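Local coordinates for protein probable porin (Pseudomonas aeruginosa, PDB 4FT6) that probably forms an outer-membrane beta-barrel channel of the OprD porin family, through which small solutes would pass, at residues Q38-Q43 with A79-L84. Residues are numbered along the deposited sequence; the frame is centred on the assembly and turned at random.
With C8E ((hydroxyethyloxy)tri(ethyloxy)octane), chain C.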
loop_
_atom_site.group_PDB
_atom_site.type_symbol
_atom_site.label_atom_id
_atom_site.label_comp_id
_atom_site.label_asym_id
_atom_site.label_seq_id
_atom_site.Cartn_x
_atom_site.Cartn_y
_atom_site.Cartn_z
ATOM N N GLN A 38 7.375 -19.653 5.203
ATOM C CA GLN A 38 7.110 -18.627 6.201
ATOM C C GLN A 38 5.697 -18.871 6.700
ATOM O O GLN A 38 4.729 -18.630 5.972
ATOM C CB GLN A 38 7.197 -17.217 5.611
ATOM C CG GLN A 38 8.568 -16.802 5.113
ATOM C CD GLN A 38 8.524 -15.578 4.195
ATOM O OE1 GLN A 38 7.471 -14.958 3.997
ATOM N NE2 GLN A 38 9.672 -15.239 3.618
ATOM N N GLU A 39 5.568 -19.362 7.931
ATOM C CA GLU A 39 4.241 -19.602 8.491
ATOM C C GLU A 39 4.122 -19.047 9.889
ATOM O O GLU A 39 4.654 -19.635 10.832
ATOM C CB GLU A 39 3.923 -21.094 8.533
ATOM C CG GLU A 39 2.564 -21.407 9.120
ATOM C CD GLU A 39 2.339 -22.892 9.269
ATOM O OE1 GLU A 39 3.333 -23.621 9.484
ATOM O OE2 GLU A 39 1.174 -23.331 9.168
ATOM N N GLU A 40 3.415 -17.929 10.029
ATOM C CA GLU A 40 3.232 -17.310 11.343
ATOM C C GLU A 40 1.784 -16.911 11.608
ATOM O O GLU A 40 0.966 -16.819 10.688
ATOM C CB GLU A 40 4.172 -16.111 11.523
ATOM C CG GLU A 40 5.637 -16.495 11.665
ATOM C CD GLU A 40 6.555 -15.295 11.778
ATOM O OE1 GLU A 40 7.406 -15.280 12.703
ATOM O OE2 GLU A 40 6.431 -14.370 10.941
ATOM N N TRP A 41 1.478 -16.686 12.878
ATOM C CA TRP A 41 0.146 -16.277 13.288
ATOM C C TRP A 41 0.243 -15.217 14.392
ATOM O O TRP A 41 0.927 -15.425 15.396
ATOM C CB TRP A 41 -0.610 -17.486 13.797
ATOM C CG TRP A 41 -1.999 -17.189 14.197
ATOM C CD1 TRP A 41 -2.815 -16.232 13.673
ATOM C CD2 TRP A 41 -2.756 -17.860 15.212
ATOM N NE1 TRP A 41 -4.039 -16.268 14.298
ATOM C CE2 TRP A 41 -4.028 -17.258 15.248
ATOM C CE3 TRP A 41 -2.482 -18.914 16.090
ATOM C CZ2 TRP A 41 -5.025 -17.673 16.135
ATOM C CZ3 TRP A 41 -3.469 -19.328 16.970
ATOM C CH2 TRP A 41 -4.726 -18.709 16.988
ATOM N N ALA A 42 -0.447 -14.093 14.213
ATOM C CA ALA A 42 -0.265 -12.936 15.084
ATOM C C ALA A 42 -1.548 -12.143 15.245
ATOM O O ALA A 42 -2.437 -12.186 14.389
ATOM C CB ALA A 42 0.837 -12.028 14.539
ATOM N N GLN A 43 -1.624 -11.401 16.345
ATOM C CA GLN A 43 -2.758 -10.534 16.613
ATOM C C GLN A 43 -2.272 -9.098 16.736
ATOM O O GLN A 43 -1.364 -8.808 17.527
ATOM C CB GLN A 43 -3.444 -10.936 17.918
ATOM C CG GLN A 43 -4.532 -9.956 18.352
ATOM C CD GLN A 43 -5.691 -9.965 17.380
ATOM O OE1 GLN A 43 -6.038 -11.016 16.835
ATOM N NE2 GLN A 43 -6.295 -8.795 17.149
ATOM N N ALA A 79 10.056 -18.051 10.114
ATOM C CA ALA A 79 9.663 -16.804 10.794
ATOM C C ALA A 79 9.709 -15.450 10.035
ATOM O O ALA A 79 9.266 -14.430 10.569
ATOM C CB ALA A 79 10.408 -16.684 12.150
ATOM N N GLY A 80 10.230 -15.403 8.819
ATOM C CA GLY A 80 10.343 -14.103 8.168
ATOM C C GLY A 80 9.086 -13.566 7.493
ATOM O O GLY A 80 9.177 -12.850 6.501
ATOM N N SER A 81 7.914 -13.886 8.030
ATOM C CA SER A 81 6.665 -13.633 7.304
ATOM C C SER A 81 6.305 -12.163 7.138
ATOM O O SER A 81 5.503 -11.817 6.265
ATOM C CB SER A 81 5.499 -14.339 7.985
ATOM O OG SER A 81 5.004 -13.551 9.048
ATOM N N GLY A 82 6.874 -11.308 7.982
ATOM C CA GLY A 82 6.523 -9.901 7.988
ATOM C C GLY A 82 5.418 -9.524 8.958
ATOM O O GLY A 82 5.012 -8.368 8.998
ATOM N N LEU A 83 4.925 -10.484 9.738
ATOM C CA LEU A 83 3.940 -10.184 10.783
ATOM C C LEU A 83 4.650 -9.724 12.041
ATOM O O LEU A 83 4.070 -9.027 12.884
ATOM C CB LEU A 83 3.120 -11.417 11.164
ATOM C CG LEU A 83 2.426 -12.264 10.114
ATOM C CD1 LEU A 83 1.444 -13.212 10.777
ATOM C CD2 LEU A 83 1.732 -11.368 9.130
ATOM N N LEU A 84 5.904 -10.145 12.174
ATOM C CA LEU A 84 6.667 -9.940 13.401
ATOM C C LEU A 84 8.119 -9.608 13.081
ATOM O O LEU A 84 8.658 -10.064 12.064
ATOM C CB LEU A 84 6.631 -11.201 14.276
ATOM C CG LEU A 84 5.332 -11.793 14.817
ATOM C CD1 LEU A 84 5.635 -13.168 15.378
ATOM C CD2 LEU A 84 4.722 -10.913 15.898
HETATM C C3 C8E C . -0.500 -23.731 14.426
HETATM C C4 C8E C . -1.705 -22.975 14.971
HETATM C C5 C8E C . -2.040 -21.781 14.084
HETATM C C6 C8E C . -3.505 -21.800 13.661
HETATM C C7 C8E C . -4.013 -20.421 13.250
HETATM C C8 C8E C . -5.394 -20.518 12.610
HETATM O O9 C8E C . -6.207 -19.426 12.995
HETATM C C10 C8E C . -6.257 -18.398 12.026
HETATM C C11 C8E C . -7.463 -17.496 12.281
HETATM O O12 C8E C . -7.512 -16.440 11.345
HETATM C C13 C8E C . -8.791 -16.306 10.769
#
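Glu40 reaches from strand 37-50 into the bend of the loop 79-84, where its carboxylate meets Ser81. The Ser81 hydroxyl donates to Glu40, with OG 2.5 Å from OE2, and comes to the anti lone pair, away from OE1. A weak second bond runs from Ser81 N to Glu40 OE2, 3.3 Å long and bent to 140°. The small hydroxyl suits a tight turn: while it donates to Glu40, Ser81 OG also accepts from Leu83 N at 3.1 Å, closing an ST turn. Its chi1 of 84° sets OG between the backbone N and carbonyl carbon, within reach of both partners. Gly82 suits the bend as well, since at its phi of 93° a CB would be jammed against Ser81 O. Glu40 is long enough to span the gap because its chain runs extended beyond CG. Glu40 OE1 is hydrogen-bonded to Ser74 OG, so both oxygens of this buried carboxylate have donors.

Apolar and van der Waals contacts flank this polar centre. Leu83 slips CD1 alongside the strand, 3.6 Å from Glu40 O, and 4.0 Å from Ala42 CB; alanine is short enough to let the leucine approach. Leu84 CD2 lies 4.3 Å from Ala42 CB, and its CD1 comes near Glu40 OE1. At the other end, the amide of Gln38 lies against the Gly80 backbone, CD 3.6 Å from Gly80 O.

Trp41, alternating with Glu40 and Ala42, leaves the strand on the face away from the loop; detergent C7 sits over the centre of one ring face, while NE1 hydrogen-bonds to Asn21 OD1. Polar groups and a folded loop on one strand face, with a detergent-covered tryptophan on the other, are characteristic of a porin barrel wall with an inward-folded loop.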